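Local structure of thermotoga maritima TmcAL (Thermotoga maritima, 5Y0T) at residues Y19-A24 against M62-V67; R25-P30 against H189-V194; G5-Y10 against C88-T93. The protein belongs to the HIGH nucleotidyl transferase family of the HUP clan and holds adenosine-5'-rp-alpha-thio-triphosphate (TAT) on a Rossmann-like sheet. One frame throughout, in Å; residues are numbered along the deposited sequence.

Contact 1: residues Y19-A24 against M62-V67; sequences YHLTSA and MGVDVV. With TAT (adenosine-5'-rp-alpha-thio-triphosphate), chain E.
Two aromatic side chains of helix 15-28, Tyr-19 and His-20, meet the bound TAT in different ways. Tyr-19 offers an edge: base atom C2 of TAT lies near the plane of its ring, with Tyr-19 CD2 3.7 Å from TAT C2. The same ring meets Phe-207 edge-to-face. His-20 offers a face, over which the ribose sits; His-20 CG is 3.3 Å from TAT O4', and O3' stands above the ring toward its rim. His-20 NE2 is hydrogen-bonded to Val-100 O, which probably helps hold the imidazole face turned to the ribose.

Leu-21, the next residue, turns to 62-67 and carries the contact through one methyl. With CG anti to the backbone N (chi1 -175°), the branch reaches across and puts Leu-21 CD2 3.5 Å from Met-62 O. That methyl also packs against the valine beyond, with Leu-21 CD2 4.0 Å from Val-64 CG2. Met-62 carries its sulfur off from the leucine, leaving CB as its nearest side-chain atom.

A water joins the segments beside this apolar patch, donating to Thr-22 OG1 at 3.2 Å and to Met-62 O at 2.9 Å. Within the helix, Tyr-19 O is gripped twice, by Ser-23 N and Ser-23 OG from opposite faces of its carbonyl plane.

Gly-63, at positive phi, closes helix 52-61 with a Schellman motif, and the chain then runs through Val-64 and Asp-65 into strand 66-70. Leu-21 also touches Thr-33 of strand 32-38, and Val-64 touches Ala-35. The contact joins two successive beta-alpha-beta crossovers of a Rossmann-like fold: helix 15-28, between strands 3-8 and 32-38, packs on the link from helix 52-61 to strand 66-70.

Contact 2: residues R25-P30 against H189-V194; sequences RELVKP and HTIKRV. With TAT (adenosine-5'-rp-alpha-thio-triphosphate), chain E.
Strand 187-192 runs into the adenine end of the TAT pocket, and the last turn of helix 15-28 packs on it through Leu-27, Val-28, His-189 and Ile-191. Val-28 CG2 makes a CH-pi contact over one face of the His-189 ring, 4.3 Å from its centroid and 16° off the normal. Leu-27 approaches the same residue obliquely, with Leu-27 CD2 3.9 Å from His-189 CB, and the same methyl just reaches Ile-191 CG2. NE2 of the imidazole has its hydrogen-bond partner in strand 98-103, Asp-98 OD2.

The strand pairs in parallel with strand 98-103 of the Rossmann-like sheet, and the ligand lies at its C-terminal end. There Val-194 reads the base with its backbone: its N donates to TAT N1 at 3.2 Å, nearly straight at 166°, and its O accepts from TAT N6 at 2.7 Å. Arg-193, bent at chi3 (59°), lays one guanidinium face over the base near N7 while NH1 donates to TAT O2B at 2.8 Å and NH2 to TAT O3G at 2.8 Å. Ile-191 CD1 packs on the base near TAT N3, 3.6 Å away.

Contact 3: residues G5-Y10 against C88-T93; sequences GVVVEY and CVLDAT. With TAT (adenosine-5'-rp-alpha-thio-triphosphate), chain E.
Leu-90 is the residue of 88-93 that touches strand 3-8, meeting Gly-5, Val-6 and Val-7 with a single methyl, CD1. Its CG lies anti to the carbonyl carbon (chi1 -68°), and the chain then extends to set CD1 on the backbone around Gly-5. Leu-90 CD1 is 4.2 Å from Gly-5 CA and 4.2 Å from Val-6 N. Val-7 CG2 meets the same methyl at an oblique angle, 3.9 Å from Leu-90 CD1. Because Gly-5 has no side chain, the leucine rests on bare main chain, and the CA atoms of Gly-5 and Leu-90 are 6.5 Å apart.

Thr-93 turns back on Leu-90: its OG1 donates to Leu-90 O at 2.6 Å, in the carbonyl plane, and its N bonds the same oxygen. Two donors of one residue thus hold that carbonyl.

Farther along the strand, the turn at its end grips TAT: Glu-9 N at 2.8 Å and Tyr-10 N at 2.9 Å both donate to TAT O2A. The Tyr-10 ring lies with one face centred over Val-8 CB.

Strand 3-8 is flanked in the sheet by parallel strands 32-38 and 98-103. Segment 88-92 of helix 79-92 runs roughly antiparallel to strand 5-8, at 155°, with axes 9.4 Å apart at closest approach. Val-89 of this helix packs on Val-36 of strand 32-38, and helix 167-182 joins the packing where Tyr-175 meets Val-7.

Overall arrangement
All three contacts reach the same Rossmann-like sheet and touch the same TAT. Contacts 1 and 2 share helix 15-28, with centres 10 Å apart, and meet directly where Tyr-19 packs on Val-194 and His-20 on Ile-191. Contact 3 lies 12 Å from contact 1, centre to centre, and 15 Å from contact 2, which it does not touch; His-20 and Val-6 join it to contact 1. Along the chain, strand 3-8 leads into helix 15-28. Contact 1 is nested within the loop that contact 3 closes, whereas contact 2 crosses both. Residues distant in sequence thus converge on the base, sugar and phosphates of one ligand.

Contact 1: residues Y19-A24 against M62-V67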
loop_
_atom_site.group_PDB
_atom_site.type_symbol
_atom_site.label_atom_id
_atom_site.label_comp_id
_atom_site.label_asym_id
_atom_site.label_seq_id
_atom_site.Cartn_x
_atom_site.Cartn_y
_atom_site.Cartn_z
ATOM N N TYR A 19 -23.757 -20.051 23.930
ATOM C CA TYR A 19 -24.036 -21.463 24.156
ATOM C C TYR A 19 -22.764 -22.232 24.491
ATOM O O TYR A 19 -22.730 -22.971 25.471
ATOM C CB TYR A 19 -24.707 -22.031 22.915
ATOM C CG TYR A 19 -25.283 -23.426 23.034
ATOM C CD1 TYR A 19 -26.472 -23.659 23.718
ATOM C CD2 TYR A 19 -24.664 -24.495 22.404
ATOM C CE1 TYR A 19 -27.017 -24.927 23.788
ATOM C CE2 TYR A 19 -25.210 -25.773 22.458
ATOM C CZ TYR A 19 -26.378 -25.982 23.156
ATOM O OH TYR A 19 -26.914 -27.251 23.198
ATOM N N HIS A 20 -21.723 -22.040 23.681
ATOM C CA HIS A 20 -20.413 -22.643 23.923
ATOM C C HIS A 20 -19.823 -22.232 25.267
ATOM O O HIS A 20 -19.348 -23.057 26.045
ATOM C CB HIS A 20 -19.424 -22.246 22.816
ATOM C CG HIS A 20 -17.987 -22.507 23.165
ATOM N ND1 HIS A 20 -17.125 -21.514 23.579
ATOM C CD2 HIS A 20 -17.271 -23.659 23.189
ATOM C CE1 HIS A 20 -15.938 -22.038 23.829
ATOM N NE2 HIS A 20 -16.004 -23.342 23.614
ATOM N N LEU A 21 -19.839 -20.935 25.529
ATOM C CA LEU A 21 -19.158 -20.408 26.703
ATOM C C LEU A 21 -19.842 -20.895 27.964
ATOM O O LEU A 21 -19.192 -21.285 28.924
ATOM C CB LEU A 21 -19.132 -18.882 26.670
ATOM C CG LEU A 21 -18.337 -18.233 27.798
ATOM C CD1 LEU A 21 -16.893 -18.739 27.798
ATOM C CD2 LEU A 21 -18.399 -16.726 27.633
ATOM N N THR A 22 -21.166 -20.875 27.951
ATOM C CA THR A 22 -21.933 -21.342 29.090
ATOM C C THR A 22 -21.743 -22.848 29.282
ATOM O O THR A 22 -21.557 -23.328 30.404
ATOM C CB THR A 22 -23.432 -21.019 28.915
ATOM O OG1 THR A 22 -23.608 -19.597 28.855
ATOM C CG2 THR A 22 -24.237 -21.561 30.079
ATOM N N SER A 23 -21.782 -23.593 28.187
ATOM C CA SER A 23 -21.578 -25.052 28.265
ATOM C C SER A 23 -20.205 -25.400 28.843
ATOM O O SER A 23 -20.054 -26.285 29.709
ATOM C CB SER A 23 -21.724 -25.692 26.879
ATOM O OG SER A 23 -23.079 -25.693 26.461
ATOM N N ALA A 24 -19.204 -24.699 28.349
ATOM C CA ALA A 24 -17.834 -24.932 28.765
ATOM C C ALA A 24 -17.671 -24.693 30.251
ATOM O O ALA A 24 -17.019 -25.475 30.939
ATOM C CB ALA A 24 -16.883 -24.006 27.977
ATOM N N MET A 62 -20.038 -11.360 28.886
ATOM C CA MET A 62 -20.683 -12.641 28.669
ATOM C C MET A 62 -20.152 -13.728 29.588
ATOM O O MET A 62 -20.632 -14.861 29.538
ATOM C CB MET A 62 -20.538 -13.062 27.208
ATOM C CG MET A 62 -21.243 -12.131 26.228
ATOM S SD MET A 62 -23.043 -12.064 26.402
ATOM C CE MET A 62 -23.275 -10.670 27.480
ATOM N N GLY A 63 -19.240 -13.363 30.488
ATOM C CA GLY A 63 -18.676 -14.323 31.434
ATOM C C GLY A 63 -17.198 -14.681 31.327
ATOM O O GLY A 63 -16.713 -15.504 32.096
ATOM N N VAL A 64 -16.463 -14.052 30.415
ATOM C CA VAL A 64 -14.990 -14.185 30.424
ATOM C C VAL A 64 -14.349 -13.256 31.494
ATOM O O VAL A 64 -14.794 -12.124 31.674
ATOM C CB VAL A 64 -14.380 -13.867 29.037
ATOM C CG1 VAL A 64 -12.870 -13.928 29.110
ATOM C CG2 VAL A 64 -14.883 -14.872 27.982
ATOM N N ASP A 65 -13.360 -13.752 32.249
ATOM C CA ASP A 65 -12.695 -12.924 33.272
ATOM C C ASP A 65 -11.558 -12.089 32.709
ATOM O O ASP A 65 -11.336 -10.970 33.157
ATOM C CB ASP A 65 -12.148 -13.782 34.409
ATOM C CG ASP A 65 -13.250 -14.560 35.114
ATOM O OD1 ASP A 65 -13.137 -15.793 35.228
ATOM O OD2 ASP A 65 -14.235 -13.934 35.531
ATOM N N VAL A 66 -10.799 -12.695 31.793
ATOM C CA VAL A 66 -9.641 -12.053 31.147
ATOM C C VAL A 66 -9.625 -12.355 29.646
ATOM O O VAL A 66 -9.774 -13.504 29.245
ATOM C CB VAL A 66 -8.302 -12.543 31.750
ATOM C CG1 VAL A 66 -7.099 -11.796 31.122
ATOM C CG2 VAL A 66 -8.302 -12.401 33.304
ATOM N N VAL A 67 -9.423 -11.325 28.829
ATOM C CA VAL A 67 -9.325 -11.496 27.381
ATOM C C VAL A 67 -7.906 -11.161 26.931
ATOM O O VAL A 67 -7.386 -10.102 27.273
ATOM C CB VAL A 67 -10.309 -10.597 26.587
ATOM C CG1 VAL A 67 -10.092 -10.792 25.072
ATOM C CG2 VAL A 67 -11.767 -10.915 26.958
HETATM N N1 TAT E . -22.810 -24.161 19.114
HETATM C C2 TAT E . -21.823 -24.513 19.959
HETATM N N3 TAT E . -20.613 -23.926 19.972
HETATM C C4 TAT E . -20.325 -22.922 19.110
HETATM C C5 TAT E . -21.355 -22.467 18.170
HETATM C C6 TAT E . -22.658 -23.170 18.214
HETATM N N6 TAT E . -23.667 -22.820 17.379
HETATM N N7 TAT E . -20.810 -21.464 17.450
HETATM C C8 TAT E . -19.539 -21.279 17.895
HETATM N N9 TAT E . -19.258 -22.150 18.884
HETATM P PA TAT E . -15.430 -18.621 17.232
HETATM P PB TAT E . -16.748 -19.913 14.944
HETATM P PG TAT E . -19.080 -19.504 13.286
HETATM C "C1'" TAT E . -17.970 -22.264 19.604
HETATM O O1A TAT E . -20.457 -19.006 13.691
HETATM O O1B TAT E . -15.930 -19.842 13.690
HETATM S S1G TAT E . -13.680 -19.423 16.959
HETATM C "C2'" TAT E . -16.844 -22.551 18.612
HETATM O "O2'" TAT E . -16.810 -23.925 18.224
HETATM O O2A TAT E . -15.486 -17.176 17.700
HETATM O O2B TAT E . -16.855 -21.226 15.677
HETATM O O2G TAT E . -18.405 -18.600 12.273
HETATM C "C3'" TAT E . -15.627 -22.111 19.396
HETATM O "O3'" TAT E . -15.165 -23.160 20.267
HETATM O O3A TAT E . -16.346 -18.679 15.902
HETATM O O3B TAT E . -18.237 -19.343 14.654
HETATM O O3G TAT E . -18.974 -20.971 12.946
HETATM C "C4'" TAT E . -16.163 -20.957 20.237
HETATM O "O4'" TAT E . -17.594 -21.042 20.230
HETATM C "C5'" TAT E . -15.754 -19.596 19.665
HETATM O "O5'" TAT E . -16.208 -19.522 18.313
HETATM O O HOH W 1 -21.212 -17.741 29.739
#

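Contact 2: residues R25-P30 against H189-V194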
loop_
_atom_site.group_PDB
_atom_site.type_symbol
_atom_site.label_atom_id
_atom_site.label_comp_id
_atom_site.label_asym_id
_atom_site.label_seq_id
_atom_site.Cartn_x
_atom_site.Cartn_y
_atom_site.Cartn_z
ATOM N N ARG A 25 -18.238 -23.590 30.741
ATOM C CA ARG A 25 -18.088 -23.231 32.153
ATOM C C ARG A 25 -18.817 -24.231 33.044
ATOM O O ARG A 25 -18.313 -24.624 34.098
ATOM C CB ARG A 25 -18.594 -21.791 32.401
ATOM C CG ARG A 25 -17.669 -20.725 31.721
ATOM C CD ARG A 25 -18.300 -19.323 31.754
ATOM N NE ARG A 25 -18.516 -18.869 33.126
ATOM C CZ ARG A 25 -19.515 -18.077 33.500
ATOM N NH1 ARG A 25 -20.398 -17.653 32.600
ATOM N NH2 ARG A 25 -19.629 -17.709 34.774
ATOM N N GLU A 26 -20.005 -24.642 32.621
ATOM C CA GLU A 26 -20.801 -25.571 33.414
ATOM C C GLU A 26 -20.204 -26.986 33.414
ATOM O O GLU A 26 -20.328 -27.721 34.387
ATOM C CB GLU A 26 -22.239 -25.606 32.887
ATOM C CG GLU A 26 -23.004 -24.299 33.104
ATOM C CD GLU A 26 -23.273 -24.010 34.591
ATOM O OE1 GLU A 26 -23.228 -24.950 35.423
ATOM O OE2 GLU A 26 -23.533 -22.838 34.927
ATOM N N LEU A 27 -19.585 -27.370 32.305
ATOM C CA LEU A 27 -18.893 -28.655 32.215
ATOM C C LEU A 27 -17.672 -28.710 33.136
ATOM O O LEU A 27 -17.539 -29.628 33.953
ATOM C CB LEU A 27 -18.467 -28.922 30.771
ATOM C CG LEU A 27 -17.582 -30.160 30.543
ATOM C CD1 LEU A 27 -18.382 -31.423 30.740
ATOM C CD2 LEU A 27 -16.959 -30.125 29.157
ATOM N N VAL A 28 -16.775 -27.742 32.971
ATOM C CA VAL A 28 -15.483 -27.730 33.658
ATOM C C VAL A 28 -15.564 -27.175 35.084
ATOM O O VAL A 28 -14.766 -27.548 35.946
ATOM C CB VAL A 28 -14.462 -26.926 32.809
ATOM C CG1 VAL A 28 -13.162 -26.648 33.564
ATOM C CG2 VAL A 28 -14.194 -27.692 31.503
ATOM N N LYS A 29 -16.548 -26.309 35.336
ATOM C CA LYS A 29 -16.664 -25.618 36.633
ATOM C C LYS A 29 -15.356 -24.953 37.038
ATOM O O LYS A 29 -14.815 -25.215 38.119
ATOM C CB LYS A 29 -17.119 -26.595 37.720
ATOM C CG LYS A 29 -18.492 -27.179 37.413
ATOM C CD LYS A 29 -18.992 -28.101 38.496
ATOM C CE LYS A 29 -20.360 -28.627 38.107
ATOM N NZ LYS A 29 -21.208 -27.526 37.540
ATOM N N PRO A 30 -14.846 -24.073 36.171
ATOM C CA PRO A 30 -13.569 -23.423 36.474
ATOM C C PRO A 30 -13.725 -22.310 37.506
ATOM O O PRO A 30 -14.828 -21.774 37.713
ATOM C CB PRO A 30 -13.139 -22.853 35.118
ATOM C CG PRO A 30 -14.468 -22.466 34.463
ATOM C CD PRO A 30 -15.489 -23.506 34.970
ATOM N N HIS A 189 -11.489 -30.596 25.864
ATOM C CA HIS A 189 -12.865 -31.107 25.909
ATOM C C HIS A 189 -13.603 -30.598 24.682
ATOM O O HIS A 189 -13.336 -29.498 24.234
ATOM C CB HIS A 189 -13.621 -30.630 27.147
ATOM C CG HIS A 189 -12.863 -30.774 28.428
ATOM N ND1 HIS A 189 -13.153 -31.752 29.352
ATOM C CD2 HIS A 189 -11.844 -30.048 28.948
ATOM C CE1 HIS A 189 -12.337 -31.631 30.385
ATOM N NE2 HIS A 189 -11.526 -30.612 30.160
ATOM N N THR A 190 -14.549 -31.381 24.179
ATOM C CA THR A 190 -15.454 -30.920 23.130
ATOM C C THR A 190 -16.810 -30.619 23.734
ATOM O O THR A 190 -17.192 -31.211 24.743
ATOM C CB THR A 190 -15.674 -31.974 22.003
ATOM O OG1 THR A 190 -16.378 -33.107 22.542
ATOM C CG2 THR A 190 -14.368 -32.444 21.420
ATOM N N ILE A 191 -17.523 -29.669 23.138
ATOM C CA ILE A 191 -18.965 -29.623 23.300
ATOM C C ILE A 191 -19.586 -29.655 21.908
ATOM O O ILE A 191 -18.956 -29.248 20.933
ATOM C CB ILE A 191 -19.434 -28.373 24.105
ATOM C CG1 ILE A 191 -18.949 -27.062 23.466
ATOM C CG2 ILE A 191 -18.964 -28.478 25.550
ATOM C CD1 ILE A 191 -19.991 -26.394 22.588
ATOM N N LYS A 192 -20.816 -30.155 21.817
ATOM C CA LYS A 192 -21.486 -30.271 20.530
ATOM C C LYS A 192 -21.914 -28.915 19.966
ATOM O O LYS A 192 -22.630 -28.170 20.629
ATOM C CB LYS A 192 -22.726 -31.164 20.653
ATOM C CG LYS A 192 -23.480 -31.343 19.328
ATOM C CD LYS A 192 -22.766 -32.332 18.401
ATOM C CE LYS A 192 -23.537 -32.528 17.089
ATOM N NZ LYS A 192 -23.341 -31.347 16.176
ATOM N N ARG A 193 -21.514 -28.613 18.733
ATOM C CA ARG A 193 -22.068 -27.444 18.038
ATOM C C ARG A 193 -23.497 -27.686 17.615
ATOM O O ARG A 193 -23.816 -28.761 17.118
ATOM C CB ARG A 193 -21.242 -27.083 16.808
ATOM C CG ARG A 193 -19.872 -26.528 17.142
ATOM C CD ARG A 193 -19.085 -26.258 15.876
ATOM N NE ARG A 193 -19.773 -25.304 15.016
ATOM C CZ ARG A 193 -19.467 -24.011 14.948
ATOM N NH1 ARG A 193 -18.478 -23.520 15.697
ATOM N NH2 ARG A 193 -20.147 -23.212 14.131
ATOM N N VAL A 194 -24.351 -26.679 17.797
ATOM C CA VAL A 194 -25.749 -26.776 17.391
ATOM C C VAL A 194 -26.139 -25.642 16.438
ATOM O O VAL A 194 -25.490 -24.605 16.400
ATOM C CB VAL A 194 -26.699 -26.751 18.608
ATOM C CG1 VAL A 194 -26.292 -27.810 19.621
ATOM C CG2 VAL A 194 -26.721 -25.367 19.247
HETATM N N1 TAT E . -22.810 -24.161 19.114
HETATM C C2 TAT E . -21.823 -24.513 19.959
HETATM N N3 TAT E . -20.613 -23.926 19.972
HETATM C C4 TAT E . -20.325 -22.922 19.110
HETATM C C5 TAT E . -21.355 -22.467 18.170
HETATM C C6 TAT E . -22.658 -23.170 18.214
HETATM N N6 TAT E . -23.667 -22.820 17.379
HETATM N N7 TAT E . -20.810 -21.464 17.450
HETATM C C8 TAT E . -19.539 -21.279 17.895
HETATM N N9 TAT E . -19.258 -22.150 18.884
HETATM P PA TAT E . -15.430 -18.621 17.232
HETATM P PB TAT E . -16.748 -19.913 14.944
HETATM P PG TAT E . -19.080 -19.504 13.286
HETATM C "C1'" TAT E . -17.970 -22.264 19.604
HETATM O O1A TAT E . -20.457 -19.006 13.691
HETATM O O1B TAT E . -15.930 -19.842 13.690
HETATM S S1G TAT E . -13.680 -19.423 16.959
HETATM C "C2'" TAT E . -16.844 -22.551 18.612
HETATM O "O2'" TAT E . -16.810 -23.925 18.224
HETATM O O2A TAT E . -15.486 -17.176 17.700
HETATM O O2B TAT E . -16.855 -21.226 15.677
HETATM O O2G TAT E . -18.405 -18.600 12.273
HETATM C "C3'" TAT E . -15.627 -22.111 19.396
HETATM O "O3'" TAT E . -15.165 -23.160 20.267
HETATM O O3A TAT E . -16.346 -18.679 15.902
HETATM O O3B TAT E . -18.237 -19.343 14.654
HETATM O O3G TAT E . -18.974 -20.971 12.946
HETATM C "C4'" TAT E . -16.163 -20.957 20.237
HETATM O "O4'" TAT E . -17.594 -21.042 20.230
HETATM C "C5'" TAT E . -15.754 -19.596 19.665
HETATM O "O5'" TAT E . -16.208 -19.522 18.313
#

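Contact 3: residues G5-Y10 against C88-T93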
loop_
_atom_site.group_PDB
_atom_site.type_symbol
_atom_site.label_atom_id
_atom_site.label_comp_id
_atom_site.label_asym_id
_atom_site.label_seq_id
_atom_site.Cartn_x
_atom_site.Cartn_y
_atom_site.Cartn_z
ATOM N N GLY A 5 -9.610 -22.161 29.581
ATOM C CA GLY A 5 -9.238 -21.349 28.424
ATOM C C GLY A 5 -10.179 -21.615 27.251
ATOM O O GLY A 5 -10.594 -22.766 27.028
ATOM N N VAL A 6 -10.442 -20.588 26.450
ATOM C CA VAL A 6 -11.213 -20.749 25.221
ATOM C C VAL A 6 -10.542 -19.929 24.114
ATOM O O VAL A 6 -9.982 -18.849 24.363
ATOM C CB VAL A 6 -12.708 -20.348 25.376
ATOM C CG1 VAL A 6 -13.424 -21.266 26.409
ATOM C CG2 VAL A 6 -12.883 -18.872 25.771
ATOM N N VAL A 7 -10.580 -20.482 22.905
ATOM C CA VAL A 7 -10.000 -19.860 21.711
ATOM C C VAL A 7 -11.145 -19.309 20.888
ATOM O O VAL A 7 -12.046 -20.057 20.530
ATOM C CB VAL A 7 -9.203 -20.872 20.872
ATOM C CG1 VAL A 7 -8.621 -20.190 19.603
ATOM C CG2 VAL A 7 -8.101 -21.516 21.724
ATOM N N VAL A 8 -11.152 -18.005 20.620
ATOM C CA VAL A 8 -12.352 -17.373 20.078
ATOM C C VAL A 8 -12.027 -16.252 19.105
ATOM O O VAL A 8 -10.920 -15.736 19.071
ATOM C CB VAL A 8 -13.254 -16.778 21.208
ATOM C CG1 VAL A 8 -13.667 -17.856 22.213
ATOM C CG2 VAL A 8 -12.517 -15.640 21.927
ATOM N N GLU A 9 -13.028 -15.879 18.319
ATOM C CA GLU A 9 -12.938 -14.766 17.379
ATOM C C GLU A 9 -14.071 -13.795 17.688
ATOM O O GLU A 9 -13.862 -12.585 17.675
ATOM C CB GLU A 9 -12.942 -15.260 15.939
ATOM C CG GLU A 9 -11.665 -16.040 15.652
ATOM C CD GLU A 9 -11.290 -16.028 14.184
ATOM O OE1 GLU A 9 -12.108 -16.488 13.369
ATOM O OE2 GLU A 9 -10.196 -15.516 13.850
ATOM N N TYR A 10 -15.288 -14.327 17.846
ATOM C CA TYR A 10 -16.441 -13.523 18.256
ATOM C C TYR A 10 -16.700 -12.407 17.239
ATOM O O TYR A 10 -16.672 -11.228 17.591
ATOM C CB TYR A 10 -16.218 -12.914 19.667
ATOM C CG TYR A 10 -16.234 -13.909 20.829
ATOM C CD1 TYR A 10 -16.861 -15.153 20.714
ATOM C CD2 TYR A 10 -15.635 -13.592 22.045
ATOM C CE1 TYR A 10 -16.884 -16.059 21.787
ATOM C CE2 TYR A 10 -15.653 -14.483 23.116
ATOM C CZ TYR A 10 -16.279 -15.707 22.990
ATOM O OH TYR A 10 -16.305 -16.581 24.068
ATOM N N CYS A 88 -0.278 -21.864 22.496
ATOM C CA CYS A 88 0.924 -21.308 23.134
ATOM C C CYS A 88 0.578 -20.177 24.116
ATOM O O CYS A 88 1.141 -20.110 25.209
ATOM C CB CYS A 88 1.920 -20.783 22.091
ATOM S SG CYS A 88 2.885 -22.038 21.248
ATOM N N VAL A 89 -0.344 -19.303 23.727
ATOM C CA VAL A 89 -0.744 -18.198 24.592
ATOM C C VAL A 89 -1.434 -18.737 25.849
ATOM O O VAL A 89 -1.110 -18.336 26.967
ATOM C CB VAL A 89 -1.716 -17.216 23.897
ATOM C CG1 VAL A 89 -2.254 -16.203 24.901
ATOM C CG2 VAL A 89 -1.037 -16.463 22.717
ATOM N N LEU A 90 -2.411 -19.616 25.664
ATOM C CA LEU A 90 -3.089 -20.197 26.826
ATOM C C LEU A 90 -2.112 -20.922 27.751
ATOM O O LEU A 90 -2.110 -20.704 28.963
ATOM C CB LEU A 90 -4.193 -21.151 26.370
ATOM C CG LEU A 90 -5.343 -20.397 25.701
ATOM C CD1 LEU A 90 -6.455 -21.352 25.249
ATOM C CD2 LEU A 90 -5.911 -19.323 26.634
ATOM N N ASP A 91 -1.285 -21.791 27.180
ATOM C CA ASP A 91 -0.300 -22.496 27.981
ATOM C C ASP A 91 0.669 -21.527 28.690
ATOM O O ASP A 91 1.098 -21.782 29.809
ATOM C CB ASP A 91 0.484 -23.475 27.114
ATOM C CG ASP A 91 1.523 -24.238 27.906
ATOM O OD1 ASP A 91 1.137 -25.196 28.601
ATOM O OD2 ASP A 91 2.712 -23.870 27.830
ATOM N N ALA A 92 1.000 -20.416 28.040
ATOM C CA ALA A 92 1.992 -19.489 28.585
ATOM C C ALA A 92 1.470 -18.709 29.793
ATOM O O ALA A 92 2.259 -18.163 30.569
ATOM C CB ALA A 92 2.460 -18.528 27.517
ATOM N N THR A 93 0.151 -18.655 29.958
ATOM C CA THR A 93 -0.425 -17.957 31.105
ATOM C C THR A 93 0.041 -18.593 32.399
ATOM O O THR A 93 0.080 -17.933 33.439
ATOM C CB THR A 93 -1.955 -18.002 31.107
ATOM O OG1 THR A 93 -2.367 -19.373 31.207
ATOM C CG2 THR A 93 -2.532 -17.371 29.813
HETATM N N1 TAT E . -22.810 -24.161 19.114
HETATM C C2 TAT E . -21.823 -24.513 19.959
HETATM N N3 TAT E . -20.613 -23.926 19.972
HETATM C C4 TAT E . -20.325 -22.922 19.110
HETATM C C5 TAT E . -21.355 -22.467 18.170
HETATM C C6 TAT E . -22.658 -23.170 18.214
HETATM N N6 TAT E . -23.667 -22.820 17.379
HETATM N N7 TAT E . -20.810 -21.464 17.450
HETATM C C8 TAT E . -19.539 -21.279 17.895
HETATM N N9 TAT E . -19.258 -22.150 18.884
HETATM P PA TAT E . -15.430 -18.621 17.232
HETATM P PB TAT E . -16.748 -19.913 14.944
HETATM P PG TAT E . -19.080 -19.504 13.286
HETATM C "C1'" TAT E . -17.970 -22.264 19.604
HETATM O O1A TAT E . -20.457 -19.006 13.691
HETATM O O1B TAT E . -15.930 -19.842 13.690
HETATM S S1G TAT E . -13.680 -19.423 16.959
HETATM C "C2'" TAT E . -16.844 -22.551 18.612
HETATM O "O2'" TAT E . -16.810 -23.925 18.224
HETATM O O2A TAT E . -15.486 -17.176 17.700
HETATM O O2B TAT E . -16.855 -21.226 15.677
HETATM O O2G TAT E . -18.405 -18.600 12.273
HETATM C "C3'" TAT E . -15.627 -22.111 19.396
HETATM O "O3'" TAT E . -15.165 -23.160 20.267
HETATM O O3A TAT E . -16.346 -18.679 15.902
HETATM O O3B TAT E . -18.237 -19.343 14.654
HETATM O O3G TAT E . -18.974 -20.971 12.946
HETATM C "C4'" TAT E . -16.163 -20.957 20.237
HETATM O "O4'" TAT E . -17.594 -21.042 20.230
HETATM C "C5'" TAT E . -15.754 -19.596 19.665
HETATM O "O5'" TAT E . -16.208 -19.522 18.313
#